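Local coordinates for cadherin-related family member 2 (Mus musculus, PDB 5CYX), which probably forms calcium-dependent heterophilic adhesion complexes with CDHR5 on adjacent microvilli, and so helps to pack the microvilli of epithelial cells, at residues A[180-185]-A[205-210]; A[20-25]-A[60-65]. One frame throughout, in Å; residues are numbered along the deposited sequence. Where two conformers were deposited one is given.

Interaction 1. Residues A[180-185]-A[205-210]; sequences FYQLEL and PVFVSI
Tyr181 and Ile210, Leu183 and Val208, and Leu185 and Val206 each exchange two backbone hydrogen bonds, making three hydrogen-bonded pairs of one antiparallel ladder. The shortest joins Ile210 N to Tyr181 O at 2.7 Å; the longest, Val206 N to Leu185 O, is 3.1 Å and lies at the end where the chain enters the strand from Pro205. In the non-hydrogen-bonded pairs between them, CA-H groups lean on the same carbonyls, as where Gln182 CA sits 3.3 Å from Val208 O.

On the face carrying Gln182, Glu184, Phe207 and Ser209, the Phe207 ring takes two neighbours. Glu184, extended with CG anti to its N (chi1 170°), runs alongside the ring in the same direction and lays CB 3.7 Å from Phe207 CE2. Gln182 brings NE2 to 3.3 Å from Phe207 CD2, its amide plane turned 80° from the ring plane.

The other face is apolar. Leu183 CD1 meets Ile210 CD1 at 3.4 Å, tighter than normal van der Waals contact, and Leu185 CD1 reaches Val208 CG2 at 4.0 Å. Phe158 of strand 158-160 closes over Leu183 and Ile210 and meets the Tyr181 ring edge-to-face.

These are the two central strands of the 109-115/206-213/180-189/140-148 sheet in the second cadherin repeat. Six backbone bonds tie them to each other, and further ones from Gln182, Glu184 and Phe207 go out to either side, leaving one apolar face for the sandwich core and a mixed, partly solvent-accessible one outside.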
ATOM      1  N   PHE A 180       3.241  22.473   5.714  1.00 51.96           N
ATOM      2  CA  PHE A 180       1.947  22.063   6.259  0.50 52.01           C
ATOM      3  C   PHE A 180       0.999  21.576   5.165  1.00 51.24           C
ATOM      4  O   PHE A 180       1.038  22.052   4.022  1.00 52.50           O
ATOM      5  CB  PHE A 180       1.307  23.231   7.051  0.50 53.51           C
ATOM      6  CG  PHE A 180       0.008  22.883   7.758  0.50 54.03           C
ATOM      7  CD1 PHE A 180       0.009  22.302   9.022  0.50 54.39           C
ATOM      8  CD2 PHE A 180      -1.223  23.189   7.177  0.50 54.57           C
ATOM      9  CE1 PHE A 180      -1.183  22.010   9.673  0.50 54.59           C
ATOM     10  CE2 PHE A 180      -2.414  22.894   7.822  0.50 54.68           C
ATOM     11  CZ  PHE A 180      -2.396  22.301   9.065  0.50 54.65           C
ATOM     12  N   TYR A 181       0.158  20.623   5.531  1.00 49.68           N
ATOM     13  CA  TYR A 181      -0.940  20.169   4.712  1.00 49.44           C
ATOM     14  C   TYR A 181      -2.141  19.916   5.612  1.00 49.43           C
ATOM     15  O   TYR A 181      -1.996  19.528   6.758  1.00 49.66           O
ATOM     16  CB  TYR A 181      -0.623  18.902   3.916  1.00 47.51           C
ATOM     17  CG  TYR A 181       0.594  18.996   3.009  1.00 46.87           C
ATOM     18  CD1 TYR A 181       1.853  18.690   3.494  1.00 45.75           C
ATOM     19  CD2 TYR A 181       0.477  19.380   1.658  1.00 46.68           C
ATOM     20  CE1 TYR A 181       2.957  18.828   2.719  1.00 45.51           C
ATOM     21  CE2 TYR A 181       1.581  19.505   0.852  1.00 46.05           C
ATOM     22  CZ  TYR A 181       2.811  19.223   1.370  1.00 45.95           C
ATOM     23  OH  TYR A 181       3.931  19.330   0.613  1.00 45.73           O
ATOM     24  N   GLN A 182      -3.314  20.137   5.054  1.00 49.83           N
ATOM     25  CA  GLN A 182      -4.546  19.762   5.641  1.00 50.40           C
ATOM     26  C   GLN A 182      -5.300  18.914   4.633  1.00 50.13           C
ATOM     27  O   GLN A 182      -5.620  19.365   3.532  1.00 50.83           O
ATOM     28  CB  GLN A 182      -5.389  20.995   5.982  1.00 52.06           C
ATOM     29  CG  GLN A 182      -6.676  20.612   6.697  1.00 52.83           C
ATOM     30  CD  GLN A 182      -7.613  21.796   6.826  1.00 54.88           C
ATOM     31  OE1 GLN A 182      -7.307  22.716   7.549  1.00 57.28           O
ATOM     32  NE2 GLN A 182      -8.738  21.770   6.133  1.00 54.35           N
ATOM     33  N   LEU A 183      -5.635  17.714   5.054  1.00 49.84           N
ATOM     34  CA  LEU A 183      -6.353  16.765   4.243  1.00 50.51           C
ATOM     35  C   LEU A 183      -7.766  16.730   4.765  1.00 50.47           C
ATOM     36  O   LEU A 183      -7.965  16.650   5.993  1.00 52.00           O
ATOM     37  CB  LEU A 183      -5.753  15.374   4.398  1.00 50.01           C
ATOM     38  CG  LEU A 183      -4.446  14.993   3.743  1.00 50.01           C
ATOM     39  CD1 LEU A 183      -3.277  15.811   4.214  1.00 50.68           C
ATOM     40  CD2 LEU A 183      -4.199  13.525   4.055  1.00 49.58           C
ATOM     41  N   GLU A 184      -8.732  16.768   3.855  1.00 49.19           N
ATOM     42  CA  GLU A 184     -10.113  16.483   4.170  1.00 49.29           C
ATOM     43  C   GLU A 184     -10.449  15.053   3.716  1.00 47.97           C
ATOM     44  O   GLU A 184     -10.216  14.732   2.566  1.00 46.00           O
ATOM     45  CB  GLU A 184     -11.017  17.478   3.459  1.00 50.95           C
ATOM     46  CG  GLU A 184     -12.475  17.119   3.533  1.00 52.24           C
ATOM     47  CD  GLU A 184     -13.369  18.151   2.892  1.00 55.11           C
ATOM     48  OE1 GLU A 184     -12.890  19.216   2.439  1.00 57.51           O
ATOM     49  OE2 GLU A 184     -14.580  17.912   2.912  1.00 57.25           O
ATOM     50  N   LEU A 185     -11.044  14.238   4.597  1.00 47.70           N
ATOM     51  CA  LEU A 185     -11.437  12.842   4.246  1.00 48.20           C
ATOM     52  C   LEU A 185     -12.905  12.610   4.446  1.00 48.71           C
ATOM     53  O   LEU A 185     -13.592  13.383   5.141  1.00 48.38           O
ATOM     54  CB  LEU A 185     -10.728  11.803   5.123  1.00 47.94           C
ATOM     55  CG  LEU A 185      -9.340  12.108   5.617  1.00 48.82           C
ATOM     56  CD1 LEU A 185      -8.880  10.958   6.527  1.00 49.64           C
ATOM     57  CD2 LEU A 185      -8.387  12.249   4.458  1.00 48.91           C
ATOM     58  N   PRO A 205     -17.488  15.165   6.958  1.00 57.03           N
ATOM     59  CA  PRO A 205     -16.078  15.431   6.662  1.00 56.12           C
ATOM     60  C   PRO A 205     -15.232  15.371   7.917  1.00 55.59           C
ATOM     61  O   PRO A 205     -15.695  15.764   8.998  1.00 55.61           O
ATOM     62  CB  PRO A 205     -16.075  16.902   6.164  1.00 57.56           C
ATOM     63  CG  PRO A 205     -17.488  17.246   5.927  1.00 58.35           C
ATOM     64  CD  PRO A 205     -18.287  16.409   6.864  1.00 58.27           C
ATOM     65  N   VAL A 206     -13.988  14.935   7.746  1.00 53.14           N
ATOM     66  CA  VAL A 206     -13.027  14.906   8.822  1.00 52.53           C
ATOM     67  C   VAL A 206     -11.735  15.483   8.283  1.00 51.08           C
ATOM     68  O   VAL A 206     -11.463  15.375   7.089  1.00 50.82           O
ATOM     69  CB  VAL A 206     -12.948  13.426   9.274  1.00 53.38           C
ATOM     70  CG1 VAL A 206     -11.615  12.743   8.948  1.00 52.05           C
ATOM     71  CG2 VAL A 206     -13.436  13.268  10.688  1.00 53.66           C
ATOM     72  N   PHE A 207     -10.939  16.092   9.138  1.00 50.85           N
ATOM     73  CA  PHE A 207      -9.712  16.765   8.739  1.00 51.26           C
ATOM     74  C   PHE A 207      -8.445  16.289   9.462  1.00 51.44           C
ATOM     75  O   PHE A 207      -8.446  16.007  10.682  1.00 51.49           O
ATOM     76  CB  PHE A 207      -9.894  18.269   8.940  1.00 53.63           C
ATOM     77  CG  PHE A 207     -11.027  18.837   8.147  1.00 54.91           C
ATOM     78  CD1 PHE A 207     -12.315  18.839   8.657  1.00 56.77           C
ATOM     79  CD2 PHE A 207     -10.809  19.346   6.865  1.00 56.37           C
ATOM     80  CE1 PHE A 207     -13.369  19.396   7.933  1.00 58.32           C
ATOM     81  CE2 PHE A 207     -11.850  19.900   6.120  1.00 57.60           C
ATOM     82  CZ  PHE A 207     -13.137  19.916   6.648  1.00 58.57           C
ATOM     83  N   VAL A 208      -7.383  16.140   8.673  1.00 50.50           N
ATOM     84  CA  VAL A 208      -6.065  15.789   9.182  1.00 49.49           C
ATOM     85  C   VAL A 208      -5.052  16.853   8.829  1.00 49.21           C
ATOM     86  O   VAL A 208      -4.742  17.072   7.626  1.00 48.72           O
ATOM     87  CB  VAL A 208      -5.581  14.424   8.644  1.00 47.39           C
ATOM     88  CG1 VAL A 208      -4.288  14.004   9.353  1.00 47.09           C
ATOM     89  CG2 VAL A 208      -6.662  13.395   8.874  1.00 47.27           C
ATOM     90  N   SER A 209      -4.562  17.494   9.876  1.00 48.92           N
ATOM     91  CA  SER A 209      -3.526  18.501   9.801  1.00 49.66           C
ATOM     92  C   SER A 209      -2.157  17.877   9.960  1.00 49.33           C
ATOM     93  O   SER A 209      -1.866  17.272  11.002  1.00 48.32           O
ATOM     94  CB  SER A 209      -3.730  19.522  10.915  1.00 51.16           C
ATOM     95  OG  SER A 209      -5.008  20.106  10.746  1.00 52.31           O
ATOM     96  N   ILE A 210      -1.319  18.023   8.926  1.00 48.90           N
ATOM     97  CA  ILE A 210       0.038  17.476   8.925  1.00 49.09           C
ATOM     98  C   ILE A 210       1.109  18.549   9.007  1.00 49.66           C
ATOM     99  O   ILE A 210       1.177  19.360   8.106  1.00 51.34           O
ATOM    100  CB  ILE A 210       0.255  16.601   7.679  1.00 49.22           C
ATOM    101  CG1 ILE A 210      -0.836  15.521   7.616  1.00 48.85           C
ATOM    102  CG2 ILE A 210       1.637  15.958   7.699  1.00 49.01           C
ATOM    103  CD1 ILE A 210      -0.874  14.788   6.331  1.00 49.29           C
TER

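Interaction 2. Residues A[20-25]-A[60-65]; sequences LPVGAV and VKLASP
Leu62 tucks against Leu20 and the turn that follows it. With CG anti to its backbone N (chi1 -179°), the side chain runs beneath the loop and lies antiparallel to that of Leu20, flank to flank, so that Leu62 CD2 is 3.1 Å from Leu20 O and 4.1 Å from Leu20 CG. Phe51 of the neighbouring strand also packs on Leu62.

Val22 splits its two methyls between different partners. CG1 rests 3.6 Å from Leu62 O, while CG2, set beside the valine's own N, crosses to Pro65 and comes 3.7 Å from Pro65 CG. Lys61 stretches out over Gly23, its CD 3.4 Å from Gly23 O, and the contact with that carbonyl is made by the methylenes of the lysine.

Two backbone bonds fix the loop to the strand: Gly23 N to Leu62 O at 2.8 Å, and Leu62 N to Ala24 O at 3.0 Å. Beyond them Val25 pairs with Lys61 and opens strand 25-30.

Pro21 to Ala24 form a type II beta turn, with glycine at its third position where phi is positive; it leads into the edge strand of the 25-30/59-62/51-53 sheet of the first cadherin repeat's Greek-key sandwich.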
ATOM      1  N   LEU A  20     -39.377  -0.811   7.596  1.00 49.92           N
ATOM      2  CA  LEU A  20     -40.835  -0.824   7.552  1.00 50.73           C
ATOM      3  C   LEU A  20     -41.342   0.278   8.460  1.00 51.30           C
ATOM      4  O   LEU A  20     -41.011   0.299   9.634  1.00 52.34           O
ATOM      5  CB  LEU A  20     -41.452  -2.138   7.987  1.00 51.20           C
ATOM      6  CG  LEU A  20     -42.963  -2.326   7.800  1.00 51.58           C
ATOM      7  CD1 LEU A  20     -43.372  -2.376   6.312  1.00 51.38           C
ATOM      8  CD2 LEU A  20     -43.403  -3.620   8.464  1.00 52.25           C
ATOM      9  N   PRO A  21     -42.086   1.232   7.903  1.00 52.01           N
ATOM     10  CA  PRO A  21     -42.569   2.364   8.714  1.00 52.52           C
ATOM     11  C   PRO A  21     -43.666   1.986   9.695  1.00 52.30           C
ATOM     12  O   PRO A  21     -44.537   1.152   9.400  1.00 51.55           O
ATOM     13  CB  PRO A  21     -43.166   3.332   7.678  1.00 53.02           C
ATOM     14  CG  PRO A  21     -42.794   2.805   6.361  1.00 52.74           C
ATOM     15  CD  PRO A  21     -42.476   1.352   6.494  1.00 52.57           C
ATOM     16  N   VAL A  22     -43.662   2.633  10.837  1.00 52.28           N
ATOM     17  CA  VAL A  22     -44.721   2.425  11.779  1.00 53.80           C
ATOM     18  C   VAL A  22     -46.037   2.809  11.126  1.00 54.29           C
ATOM     19  O   VAL A  22     -46.126   3.841  10.492  1.00 56.36           O
ATOM     20  CB  VAL A  22     -44.528   3.266  13.048  1.00 53.74           C
ATOM     21  CG1 VAL A  22     -45.721   3.079  13.951  1.00 54.93           C
ATOM     22  CG2 VAL A  22     -43.260   2.824  13.779  1.00 54.81           C
ATOM     23  N   GLY A  23     -47.050   1.969  11.263  1.00 54.84           N
ATOM     24  CA  GLY A  23     -48.359   2.251  10.674  1.00 54.28           C
ATOM     25  C   GLY A  23     -48.574   1.639   9.308  1.00 53.83           C
ATOM     26  O   GLY A  23     -49.699   1.595   8.843  1.00 52.65           O
ATOM     27  N   ALA A  24     -47.517   1.150   8.653  1.00 53.83           N
ATOM     28  CA  ALA A  24     -47.697   0.372   7.426  1.00 53.77           C
ATOM     29  C   ALA A  24     -48.260  -0.969   7.804  1.00 55.07           C
ATOM     30  O   ALA A  24     -48.001  -1.465   8.901  1.00 55.15           O
ATOM     31  CB  ALA A  24     -46.369   0.178   6.719  1.00 52.97           C
ATOM     32  N   VAL A  25     -48.944  -1.605   6.859  1.00 55.28           N
ATOM     33  CA  VAL A  25     -49.430  -2.960   7.055  1.00 55.00           C
ATOM     34  C   VAL A  25     -48.254  -3.945   6.975  1.00 54.50           C
ATOM     35  O   VAL A  25     -47.596  -4.051   5.941  1.00 55.15           O
ATOM     36  CB  VAL A  25     -50.511  -3.322   6.003  1.00 55.51           C
ATOM     37  CG1 VAL A  25     -50.868  -4.795   6.079  1.00 56.64           C
ATOM     38  CG2 VAL A  25     -51.757  -2.475   6.206  1.00 55.56           C
ATOM     39  N   VAL A  60     -52.758  -6.493  10.222  1.00 51.11           N
ATOM     40  CA  VAL A  60     -51.722  -6.230  11.205  1.00 50.74           C
ATOM     41  C   VAL A  60     -50.780  -5.161  10.735  1.00 50.22           C
ATOM     42  O   VAL A  60     -50.024  -5.368   9.794  1.00 51.41           O
ATOM     43  CB  VAL A  60     -50.880  -7.473  11.567  1.00 50.60           C
ATOM     44  CG1 VAL A  60     -49.886  -7.129  12.670  1.00 50.47           C
ATOM     45  CG2 VAL A  60     -51.778  -8.624  11.967  1.00 51.00           C
ATOM     46  N   LYS A  61     -50.809  -4.039  11.433  1.00 49.67           N
ATOM     47  CA  LYS A  61     -49.885  -2.930  11.217  1.00 49.68           C
ATOM     48  C   LYS A  61     -48.724  -2.952  12.191  1.00 48.52           C
ATOM     49  O   LYS A  61     -48.880  -3.406  13.335  1.00 47.87           O
ATOM     50  CB  LYS A  61     -50.613  -1.595  11.406  1.00 50.47           C
ATOM     51  CG  LYS A  61     -51.653  -1.329  10.353  1.00 52.08           C
ATOM     52  CD  LYS A  61     -52.240   0.053  10.535  1.00 54.31           C
ATOM     53  CE  LYS A  61     -53.342   0.349   9.522  1.00 56.67           C
ATOM     54  NZ  LYS A  61     -54.045   1.593   9.957  1.00 59.41           N
ATOM     55  N   LEU A  62     -47.591  -2.420  11.740  1.00 47.09           N
ATOM     56  CA  LEU A  62     -46.437  -2.302  12.569  1.00 47.92           C
ATOM     57  C   LEU A  62     -46.731  -1.163  13.569  1.00 48.56           C
ATOM     58  O   LEU A  62     -47.120  -0.095  13.140  1.00 49.43           O
ATOM     59  CB  LEU A  62     -45.221  -1.952  11.758  1.00 47.05           C
ATOM     60  CG  LEU A  62     -43.928  -1.832  12.570  1.00 47.40           C
ATOM     61  CD1 LEU A  62     -43.438  -3.193  13.067  1.00 47.35           C
ATOM     62  CD2 LEU A  62     -42.871  -1.127  11.725  1.00 47.42           C
ATOM     63  N   ALA A  63     -46.551  -1.385  14.867  1.00 49.38           N
ATOM     64  CA  ALA A  63     -46.936  -0.317  15.884  1.00 51.51           C
ATOM     65  C   ALA A  63     -45.760   0.313  16.631  1.00 53.03           C
ATOM     66  O   ALA A  63     -45.935   1.212  17.470  1.00 53.52           O
ATOM     67  CB  ALA A  63     -47.927  -0.891  16.878  1.00 51.86           C
ATOM     68  N   SER A  64     -44.557  -0.212  16.391  1.00 53.98           N
ATOM     69  CA  SER A  64     -43.375   0.343  16.993  1.00 54.11           C
ATOM     70  C   SER A  64     -42.226   0.051  16.050  1.00 53.63           C
ATOM     71  O   SER A  64     -42.264  -0.949  15.391  1.00 54.69           O
ATOM     72  CB  SER A  64     -43.154  -0.292  18.357  1.00 54.68           C
ATOM     73  OG  SER A  64     -41.912   0.119  18.881  1.00 55.43           O
ATOM     74  N   PRO A  65     -41.213   0.942  15.985  1.00 53.69           N
ATOM     75  CA  PRO A  65     -40.143   0.802  14.999  1.00 51.76           C
ATOM     76  C   PRO A  65     -39.285  -0.457  15.195  1.00 51.46           C
ATOM     77  O   PRO A  65     -38.979  -0.824  16.304  1.00 49.79           O
ATOM     78  CB  PRO A  65     -39.307   2.087  15.199  1.00 52.23           C
ATOM     79  CG  PRO A  65     -40.236   3.069  15.841  1.00 52.61           C
ATOM     80  CD  PRO A  65     -41.107   2.231  16.722  1.00 53.28           C
TER

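How the interactions relate
Interaction 1 joins two antiparallel strands; interaction 2 sets a turn against the end of a strand, with one antiparallel pair. Interaction 1 lies in the second cadherin repeat, pairing the two inner strands of its sheet; half of its residues are buried. Interaction 2 is a surface contact in the first repeat, where edge strand 25-30 begins. The chemistry follows: six regular backbone bonds and an apolar face in 180-185/205-210, against two backbone bonds in 20-25/60-65, with Leu62, Val22 and Lys61 packing in part against backbone carbonyls. The two share no strand; their centres are 43 Å apart and their nearest atoms about 27 Å. Calcium ions bind between the two repeats.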